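Local coordinates for o-succinylbenzoate synthase (Synechococcus elongatus, PDB 2OZT), which converts 2-succinyl-6-hydroxy-2,4-cyclohexadiene-1-carboxylate to 2-succinylbenzoate by a metal-dependent loss of water, a step of phylloquinone biosynthesis, at residues G23-R28 against A48-W53; L14-T19 against V300-S305. All coordinates share one frame; numbering follows the deposited sequence. Where two conformers were deposited one is given.

Interaction 1. Residues G23-R28 against A48-W53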
ATOM      1  N   GLY A  23       0.181  -3.067 -18.467  1.00 45.57           N
ATOM      2  CA  GLY A  23       0.363  -4.494 -18.773  1.00 43.60           C
ATOM      3  C   GLY A  23      -0.234  -5.427 -17.733  1.00 42.23           C
ATOM      4  O   GLY A  23      -0.711  -4.982 -16.689  1.00 42.29           O
ATOM      5  N   VAL A  24      -0.208  -6.724 -18.038  1.00 40.44           N
ATOM      6  CA  VAL A  24      -0.841  -7.747 -17.209  1.00 38.36           C
ATOM      7  C   VAL A  24       0.209  -8.409 -16.326  1.00 36.61           C
ATOM      8  O   VAL A  24       1.227  -8.894 -16.819  1.00 37.48           O
ATOM      9  CB  VAL A  24      -1.543  -8.825 -18.070  1.00 38.83           C
ATOM     10  CG1 VAL A  24      -2.388  -9.745 -17.198  1.00 39.73           C
ATOM     11  CG2 VAL A  24      -2.413  -8.178 -19.158  1.00 38.44           C
ATOM     12  N   TRP A  25      -0.058  -8.390 -15.014  0.50 35.08           N
ATOM     13  CA  TRP A  25       0.757  -9.027 -13.967  0.50 33.13           C
ATOM     14  C   TRP A  25       0.338 -10.498 -13.810  0.50 31.89           C
ATOM     15  O   TRP A  25      -0.862 -10.780 -13.734  0.50 32.07           O
ATOM     16  CB  TRP A  25       0.513  -8.325 -12.617  0.50 32.45           C
ATOM     17  CG  TRP A  25       0.919  -6.855 -12.511  0.50 31.91           C
ATOM     18  CD1 TRP A  25       0.308  -5.779 -13.109  0.50 31.58           C
ATOM     19  CD2 TRP A  25       2.000  -6.315 -11.731  0.50 30.92           C
ATOM     20  NE1 TRP A  25       0.960  -4.609 -12.764  0.50 31.68           N
ATOM     21  CE2 TRP A  25       1.997  -4.911 -11.920  0.50 31.26           C
ATOM     22  CE3 TRP A  25       2.978  -6.885 -10.903  0.50 31.28           C
ATOM     23  CZ2 TRP A  25       2.936  -4.067 -11.303  0.50 31.03           C
ATOM     24  CZ3 TRP A  25       3.909  -6.054 -10.304  0.50 30.31           C
ATOM     25  CH2 TRP A  25       3.879  -4.653 -10.504  0.50 31.28           C
ATOM     26  N   ARG A  26       1.295 -11.430 -13.739  1.00 30.99           N
ATOM     27  CA  ARG A  26       0.950 -12.854 -13.533  1.00 29.24           C
ATOM     28  C   ARG A  26       1.552 -13.521 -12.282  1.00 26.87           C
ATOM     29  O   ARG A  26       1.151 -14.614 -11.880  1.00 24.69           O
ATOM     30  CB  ARG A  26       1.282 -13.660 -14.793  1.00 30.85           C
ATOM     31  CG  ARG A  26       0.450 -13.185 -15.978  1.00 34.03           C
ATOM     32  CD  ARG A  26       0.903 -13.765 -17.315  1.00 39.54           C
ATOM     33  NE  ARG A  26       0.204 -13.092 -18.414  1.00 43.42           N
ATOM     34  CZ  ARG A  26      -1.089 -13.249 -18.700  1.00 44.76           C
ATOM     35  NH1 ARG A  26      -1.856 -14.067 -17.979  1.00 45.46           N
ATOM     36  NH2 ARG A  26      -1.622 -12.580 -19.712  1.00 45.99           N
ATOM     37  N   SER A  27       2.485 -12.826 -11.638  1.00 25.02           N
ATOM     38  CA  SER A  27       3.160 -13.385 -10.492  1.00 22.94           C
ATOM     39  C   SER A  27       3.739 -12.224  -9.698  1.00 21.58           C
ATOM     40  O   SER A  27       3.784 -11.096 -10.191  1.00 20.37           O
ATOM     41  CB  SER A  27       4.309 -14.295 -10.948  1.00 24.04           C
ATOM     42  OG  SER A  27       5.340 -13.532 -11.537  1.00 25.45           O
ATOM     43  N   ARG A  28       4.118 -12.521  -8.455  1.00 19.35           N
ATOM     44  CA  ARG A  28       4.894 -11.587  -7.608  1.00 17.18           C
ATOM     45  C   ARG A  28       6.110 -12.331  -7.107  1.00 15.39           C
ATOM     46  O   ARG A  28       5.996 -13.492  -6.751  1.00 17.42           O
ATOM     47  CB  ARG A  28       4.085 -11.104  -6.385  1.00 16.01           C
ATOM     48  CG  ARG A  28       3.160  -9.931  -6.703  1.00 17.71           C
ATOM     49  CD  ARG A  28       3.999  -8.695  -6.777  1.00 19.72           C
ATOM     50  NE  ARG A  28       4.234  -8.028  -5.487  1.00 15.91           N
ATOM     51  CZ  ARG A  28       5.350  -7.362  -5.160  1.00 12.74           C
ATOM     52  NH1 ARG A  28       5.373  -6.675  -4.014  1.00 13.30           N
ATOM     53  NH2 ARG A  28       6.431  -7.407  -5.941  1.00 14.00           N
ATOM     54  N   ALA A  48       9.835  -7.120  -0.797  1.00 12.37           N
ATOM     55  CA  ALA A  48       9.095  -7.310  -2.040  1.00 13.66           C
ATOM     56  C   ALA A  48       8.842  -5.987  -2.763  1.00 13.80           C
ATOM     57  O   ALA A  48       7.690  -5.560  -2.848  1.00 13.47           O
ATOM     58  CB  ALA A  48       7.753  -8.002  -1.720  1.00 15.08           C
ATOM     59  N   PRO A  49       9.871  -5.360  -3.338  1.00 13.28           N
ATOM     60  CA  PRO A  49       9.607  -4.151  -4.109  1.00 13.18           C
ATOM     61  C   PRO A  49       8.655  -4.469  -5.277  1.00 14.25           C
ATOM     62  O   PRO A  49       8.582  -5.630  -5.764  1.00 13.71           O
ATOM     63  CB  PRO A  49      10.977  -3.747  -4.621  1.00 14.04           C
ATOM     64  CG  PRO A  49      11.791  -5.067  -4.659  1.00 13.35           C
ATOM     65  CD  PRO A  49      11.285  -5.772  -3.396  1.00 14.39           C
ATOM     66  N   LEU A  50       7.870  -3.475  -5.669  1.00 14.62           N
ATOM     67  CA  LEU A  50       6.847  -3.695  -6.683  1.00 16.43           C
ATOM     68  C   LEU A  50       7.321  -3.072  -8.007  1.00 16.86           C
ATOM     69  O   LEU A  50       7.609  -1.894  -8.044  1.00 19.21           O
ATOM     70  CB  LEU A  50       5.532  -3.059  -6.199  1.00 15.43           C
ATOM     71  CG  LEU A  50       4.242  -3.297  -6.997  1.00 19.67           C
ATOM     72  CD1 LEU A  50       3.865  -4.764  -7.015  1.00 18.89           C
ATOM     73  CD2 LEU A  50       3.112  -2.489  -6.371  1.00 18.27           C
ATOM     74  N   PRO A  51       7.506  -3.902  -9.067  1.00 18.27           N
ATOM     75  CA  PRO A  51       8.000  -3.386 -10.347  1.00 19.54           C
ATOM     76  C   PRO A  51       7.211  -2.156 -10.815  1.00 19.29           C
ATOM     77  O   PRO A  51       5.968  -2.178 -10.832  1.00 20.05           O
ATOM     78  CB  PRO A  51       7.774  -4.572 -11.300  1.00 20.09           C
ATOM     79  CG  PRO A  51       8.044  -5.810 -10.398  1.00 18.55           C
ATOM     80  CD  PRO A  51       7.275  -5.363  -9.125  1.00 17.94           C
ATOM     81  N   GLY A  52       7.951  -1.110 -11.160  1.00 21.44           N
ATOM     82  CA  GLY A  52       7.339   0.123 -11.635  1.00 23.59           C
ATOM     83  C   GLY A  52       7.151   1.159 -10.553  1.00 24.08           C
ATOM     84  O   GLY A  52       7.007   2.335 -10.863  1.00 25.96           O
ATOM     85  N   TRP A  53       7.175   0.738  -9.283  1.00 21.90           N
ATOM     86  CA  TRP A  53       6.927   1.650  -8.183  1.00 21.50           C
ATOM     87  C   TRP A  53       8.256   2.040  -7.524  1.00 22.84           C
ATOM     88  O   TRP A  53       8.831   1.303  -6.700  1.00 22.75           O
ATOM     89  CB  TRP A  53       5.942   1.041  -7.185  1.00 20.07           C
ATOM     90  CG  TRP A  53       4.552   0.821  -7.722  1.00 18.39           C
ATOM     91  CD1 TRP A  53       4.185  -0.044  -8.728  1.00 20.90           C
ATOM     92  CD2 TRP A  53       3.353   1.470  -7.296  1.00 18.17           C
ATOM     93  NE1 TRP A  53       2.839   0.019  -8.938  1.00 19.72           N
ATOM     94  CE2 TRP A  53       2.294   0.949  -8.083  1.00 18.93           C
ATOM     95  CE3 TRP A  53       3.060   2.436  -6.319  1.00 17.90           C
ATOM     96  CZ2 TRP A  53       0.975   1.344  -7.930  1.00 20.08           C
ATOM     97  CZ3 TRP A  53       1.730   2.833  -6.166  1.00 19.30           C
ATOM     98  CH2 TRP A  53       0.701   2.294  -6.975  1.00 20.07           C
TER
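Arg28 reaches from strand 23-36 to the loop 48-53 and binds two successive backbone carbonyls there. From its CB the first torsion sets CG anti to the carbonyl carbon, beside the backbone N. Beyond CG the chain is folded rather than extended, with bends at chi2 (-77°) and chi3 (-86°), and these swing the guanidinium round to Leu50. Arg28 CD passes Leu50 CD1 at 3.9 Å. Arg28 NE is also close to that methyl but gives its hydrogen to Leu274 O. At CZ the methyl is centred over the planar group: Leu50 CD1 stands 3.5 Å from Arg28 CZ, lying on one face. The outer nitrogens work at the edge, in the guanidinium plane. Arg28 NH1 donates to Ala48 O at 2.8 Å, and Arg28 NH2 to Pro49 O, also at 2.8 Å. In each bond the donor stands about 40° out of the carbonyl plane, away from the usual lone-pair direction. NH1 has a further bond to Ala273 O, so four main-chain oxygens grip this buried cation and fix its rotation.

Leu50 CD1 also touches Trp25, whose CH2 is 3.5 Å away. The six-membered end of the indole continues to Pro51, with Trp25 CZ3 3.6 Å from Pro51 CD. Trp25 was deposited in two conformers, and these contacts hold for one of them. A type II beta turn from Leu50 to Trp53 bends the chain, Trp53 N bonding to Leu50 O at 2.9 Å.

Residues 23-28 open strand 23-36, paired with strand 3-20 in the antiparallel sheet of the N-terminal domain. Residues 48-53 begin the connection from strand 42-47 to helix 58-67. Arg28 also ties both to the barrel-domain loop holding Ala273 and Leu274, which follows strand 268-270.

Interaction 2. Residues L14-T19 against V300-S305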
ATOM      1  N   LEU A  14      -0.007 -15.147  -9.176  1.00 21.86           N
ATOM      2  CA  LEU A  14      -1.170 -14.443  -8.636  1.00 21.77           C
ATOM      3  C   LEU A  14      -2.346 -15.407  -8.710  1.00 22.89           C
ATOM      4  O   LEU A  14      -2.320 -16.357  -9.520  1.00 23.47           O
ATOM      5  CB  LEU A  14      -1.443 -13.157  -9.414  1.00 20.92           C
ATOM      6  CG  LEU A  14      -0.370 -12.047  -9.318  1.00 20.64           C
ATOM      7  CD1 LEU A  14      -0.769 -10.805 -10.086  1.00 22.92           C
ATOM      8  CD2 LEU A  14      -0.138 -11.665  -7.824  1.00 20.86           C
ATOM      9  N   GLN A  15      -3.372 -15.190  -7.878  1.00 22.53           N
ATOM     10  CA  GLN A  15      -4.551 -16.062  -7.902  1.00 23.06           C
ATOM     11  C   GLN A  15      -5.324 -15.884  -9.217  1.00 24.57           C
ATOM     12  O   GLN A  15      -5.949 -16.825  -9.716  1.00 24.67           O
ATOM     13  CB  GLN A  15      -5.459 -15.793  -6.700  1.00 23.55           C
ATOM     14  CG  GLN A  15      -6.732 -16.628  -6.728  1.00 22.54           C
ATOM     15  CD  GLN A  15      -7.499 -16.625  -5.417  1.00 25.81           C
ATOM     16  OE1 GLN A  15      -7.616 -17.665  -4.761  1.00 26.52           O
ATOM     17  NE2 GLN A  15      -8.020 -15.461  -5.025  1.00 27.93           N
ATOM     18  N   GLU A  16      -5.298 -14.678  -9.743  1.00 24.82           N
ATOM     19  CA  GLU A  16      -5.717 -14.422 -11.103  1.00 26.56           C
ATOM     20  C   GLU A  16      -4.931 -13.232 -11.605  1.00 28.02           C
ATOM     21  O   GLU A  16      -4.410 -12.444 -10.806  1.00 28.16           O
ATOM     22  CB  GLU A  16      -7.249 -14.233 -11.207  1.00 26.73           C
ATOM     23  CG  GLU A  16      -7.811 -13.037 -10.436  1.00 26.75           C
ATOM     24  CD  GLU A  16      -9.335 -12.985 -10.493  1.00 25.88           C
ATOM     25  OE1 GLU A  16      -9.848 -12.786 -11.602  1.00 27.39           O
ATOM     26  OE2 GLU A  16      -9.998 -13.102  -9.447  1.00 26.87           O
ATOM     27  N   PRO A  17      -4.798 -13.106 -12.937  1.00 29.55           N
ATOM     28  CA  PRO A  17      -3.955 -12.056 -13.493  1.00 30.57           C
ATOM     29  C   PRO A  17      -4.492 -10.674 -13.168  1.00 31.94           C
ATOM     30  O   PRO A  17      -5.710 -10.503 -13.040  1.00 31.57           O
ATOM     31  CB  PRO A  17      -4.025 -12.297 -15.012  1.00 31.54           C
ATOM     32  CG  PRO A  17      -5.237 -13.156 -15.220  1.00 30.62           C
ATOM     33  CD  PRO A  17      -5.399 -13.965 -13.973  1.00 29.96           C
ATOM     34  N   LEU A  18      -3.587  -9.709 -13.038  1.00 32.99           N
ATOM     35  CA  LEU A  18      -3.963  -8.315 -12.799  1.00 35.34           C
ATOM     36  C   LEU A  18      -3.625  -7.422 -13.987  1.00 36.83           C
ATOM     37  O   LEU A  18      -2.460  -7.225 -14.318  1.00 36.30           O
ATOM     38  CB  LEU A  18      -3.278  -7.760 -11.544  1.00 35.31           C
ATOM     39  CG  LEU A  18      -3.422  -6.265 -11.233  1.00 36.63           C
ATOM     40  CD1 LEU A  18      -4.852  -5.888 -10.842  1.00 36.62           C
ATOM     41  CD2 LEU A  18      -2.451  -5.871 -10.128  1.00 37.53           C
ATOM     42  N   THR A  19      -4.662  -6.858 -14.598  1.00 39.13           N
ATOM     43  CA  THR A  19      -4.461  -5.935 -15.709  1.00 41.40           C
ATOM     44  C   THR A  19      -4.418  -4.500 -15.197  1.00 42.44           C
ATOM     45  O   THR A  19      -5.316  -4.043 -14.481  1.00 42.62           O
ATOM     46  CB  THR A  19      -5.559  -6.063 -16.790  1.00 41.99           C
ATOM     47  OG1 THR A  19      -5.891  -7.447 -16.997  1.00 42.59           O
ATOM     48  CG2 THR A  19      -5.076  -5.440 -18.110  1.00 42.60           C
ATOM     49  N   VAL A 300      -7.269  -7.091  -1.580  1.00 17.52           N
ATOM     50  CA  VAL A 300      -6.559  -7.498  -2.789  1.00 18.08           C
ATOM     51  C   VAL A 300      -6.502  -9.025  -2.936  1.00 18.32           C
ATOM     52  O   VAL A 300      -5.699  -9.521  -3.710  1.00 18.14           O
ATOM     53  CB  VAL A 300      -5.104  -6.938  -2.805  1.00 17.17           C
ATOM     54  CG1 VAL A 300      -5.108  -5.380  -2.847  1.00 18.68           C
ATOM     55  CG2 VAL A 300      -4.307  -7.457  -1.577  1.00 17.31           C
ATOM     56  N   ASP A 301      -7.342  -9.741  -2.194  1.00 20.24           N
ATOM     57  CA  ASP A 301      -7.354 -11.218  -2.229  1.00 21.28           C
ATOM     58  C   ASP A 301      -7.580 -11.837  -3.577  1.00 21.50           C
ATOM     59  O   ASP A 301      -7.162 -12.967  -3.786  1.00 21.51           O
ATOM     60  CB  ASP A 301      -8.421 -11.783  -1.298  1.00 22.30           C
ATOM     61  CG  ASP A 301      -8.030 -11.690   0.145  1.00 26.95           C
ATOM     62  OD1 ASP A 301      -6.883 -11.328   0.445  1.00 32.24           O
ATOM     63  OD2 ASP A 301      -8.892 -11.981   0.985  1.00 32.85           O
ATOM     64  N   ARG A 302      -8.244 -11.137  -4.486  1.00 22.02           N
ATOM     65  CA  ARG A 302      -8.418 -11.698  -5.831  1.00 23.14           C
ATOM     66  C   ARG A 302      -7.100 -12.010  -6.487  1.00 22.79           C
ATOM     67  O   ARG A 302      -6.996 -13.007  -7.229  1.00 23.39           O
ATOM     68  CB  ARG A 302      -9.202 -10.759  -6.733  1.00 24.10           C
ATOM     69  CG  ARG A 302     -10.677 -10.886  -6.519  1.00 25.94           C
ATOM     70  CD  ARG A 302     -11.455 -10.031  -7.486  1.00 29.09           C
ATOM     71  NE  ARG A 302     -11.249 -10.460  -8.862  1.00 26.28           N
ATOM     72  CZ  ARG A 302     -11.691  -9.785  -9.916  1.00 33.94           C
ATOM     73  NH1 ARG A 302     -12.350  -8.640  -9.737  1.00 34.64           N
ATOM     74  NH2 ARG A 302     -11.473 -10.246 -11.139  1.00 33.21           N
ATOM     75  N   TRP A 303      -6.106 -11.139  -6.272  1.00 22.74           N
ATOM     76  CA  TRP A 303      -4.804 -11.264  -6.930  1.00 22.80           C
ATOM     77  C   TRP A 303      -3.814 -11.941  -6.041  1.00 21.90           C
ATOM     78  O   TRP A 303      -3.089 -12.826  -6.481  1.00 23.32           O
ATOM     79  CB  TRP A 303      -4.276  -9.909  -7.440  1.00 24.54           C
ATOM     80  CG  TRP A 303      -5.313  -9.346  -8.301  1.00 26.85           C
ATOM     81  CD1 TRP A 303      -5.581  -9.691  -9.605  1.00 28.99           C
ATOM     82  CD2 TRP A 303      -6.352  -8.468  -7.897  1.00 28.26           C
ATOM     83  NE1 TRP A 303      -6.707  -9.035 -10.043  1.00 29.95           N
ATOM     84  CE2 TRP A 303      -7.197  -8.272  -9.013  1.00 29.69           C
ATOM     85  CE3 TRP A 303      -6.648  -7.806  -6.698  1.00 29.54           C
ATOM     86  CZ2 TRP A 303      -8.311  -7.425  -8.968  1.00 28.27           C
ATOM     87  CZ3 TRP A 303      -7.762  -6.971  -6.658  1.00 27.81           C
ATOM     88  CH2 TRP A 303      -8.582  -6.799  -7.787  1.00 28.59           C
ATOM     89  N   ARG A 304      -3.755 -11.539  -4.781  1.00 19.94           N
ATOM     90  CA  ARG A 304      -2.836 -12.239  -3.883  1.00 19.91           C
ATOM     91  C   ARG A 304      -3.397 -12.372  -2.498  1.00 21.14           C
ATOM     92  O   ARG A 304      -3.425 -11.430  -1.716  1.00 21.15           O
ATOM     93  CB  ARG A 304      -1.458 -11.591  -3.837  1.00 20.65           C
ATOM     94  CG  ARG A 304      -0.499 -12.391  -2.972  1.00 19.05           C
ATOM     95  CD  ARG A 304       0.922 -11.878  -3.098  1.00 17.53           C
ATOM     96  NE  ARG A 304       1.850 -12.784  -2.410  1.00 17.36           N
ATOM     97  CZ  ARG A 304       3.167 -12.594  -2.334  1.00 16.32           C
ATOM     98  NH1 ARG A 304       3.731 -11.478  -2.751  1.00 16.24           N
ATOM     99  NH2 ARG A 304       3.920 -13.474  -1.678  1.00 17.59           N
ATOM    100  N   SER A 305      -3.824 -13.585  -2.210  1.00 22.99           N
ATOM    101  CA  SER A 305      -4.337 -13.924  -0.929  1.00 23.79           C
ATOM    102  C   SER A 305      -3.151 -14.206  -0.014  1.00 23.80           C
ATOM    103  O   SER A 305      -2.219 -14.929  -0.380  1.00 24.18           O
ATOM    104  CB  SER A 305      -5.253 -15.151  -1.092  1.00 24.49           C
ATOM    105  OG  SER A 305      -5.554 -15.709   0.159  1.00 26.71           O
TER
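Glu16 and Arg302 form a two-pronged salt bridge, the guanidinium approaching side-on. Arg302 NE meets Glu16 OE2 at 3.0 Å, and Arg302 NH2 meets Glu16 OE1 at 3.1 Å. Both N-H directions are nearly straight, and both oxygens lie in the guanidinium plane. The carboxylate is nevertheless turned, its plane 58° from that of the guanidinium, so each oxygen is approached from above its own plane. Glu16 CG sits between the backbone N and carbonyl carbon (chi1 63°), which carries the otherwise extended chain toward Arg302.

One residue back, the main chains join directly: Gln15 N donates to Trp303 O at 2.8 Å. The Gln15 side chain lies along the 301-302 backbone, with Gln15 CB 3.2 Å from Arg302 O and Gln15 NE2 making a weak bond to that same oxygen. Trp303 O also has Leu14 CB and CD2 beside it. The 300-305 chain is itself tightly turned, Val300 O accepting from both Trp303 N and Arg304 N.

Packing centres on the Trp303 indole. Leu18 CD1 makes a CH-pi contact over the five-membered ring, 3.9 Å from its centroid and 16° off the normal. Arg302 CB lies over the opposite face, so the ring is sandwiched between an aliphatic carbon of each segment. At the rim, Trp303 CD1 comes 3.2 Å from Glu16 O, near the ring plane, while Leu18 CB touches Trp303 CD1 at 3.6 Å. Arg304 points elsewhere, salt-bridged to Glu12.

Such packing fits the two-domain enolase-superfamily fold: after the barrel helix 277-290 the C-terminal chain returns to the N-terminal capping domain, here where strand 3-20 has turned its corner and runs toward the active-site mouth.

Neighbouring strands of one sheet connect the two contacts, whose centres are about 11 Å apart. Trp25 N lies 2.8 Å from Leu18 O, and Arg26 O lies 3.0 Å from Leu14 N, both probably hydrogen bonds of the pairing between strands 3-20 and 23-36. Away from the backbone, Arg28 CB of interaction 1 packs on Arg304 NH1 of interaction 2 at 3.7 Å. Each contact also places a leucine near the catalytic residues: the Leu50 side chain is about 6 Å from that of Lys245, the predicted proton acceptor, and the Leu18 side chain about 7 Å from that of Lys138, the predicted donor. The bound sodium is farther, about 10 Å from the side chain of Leu50 and about 12 Å from that of Leu18.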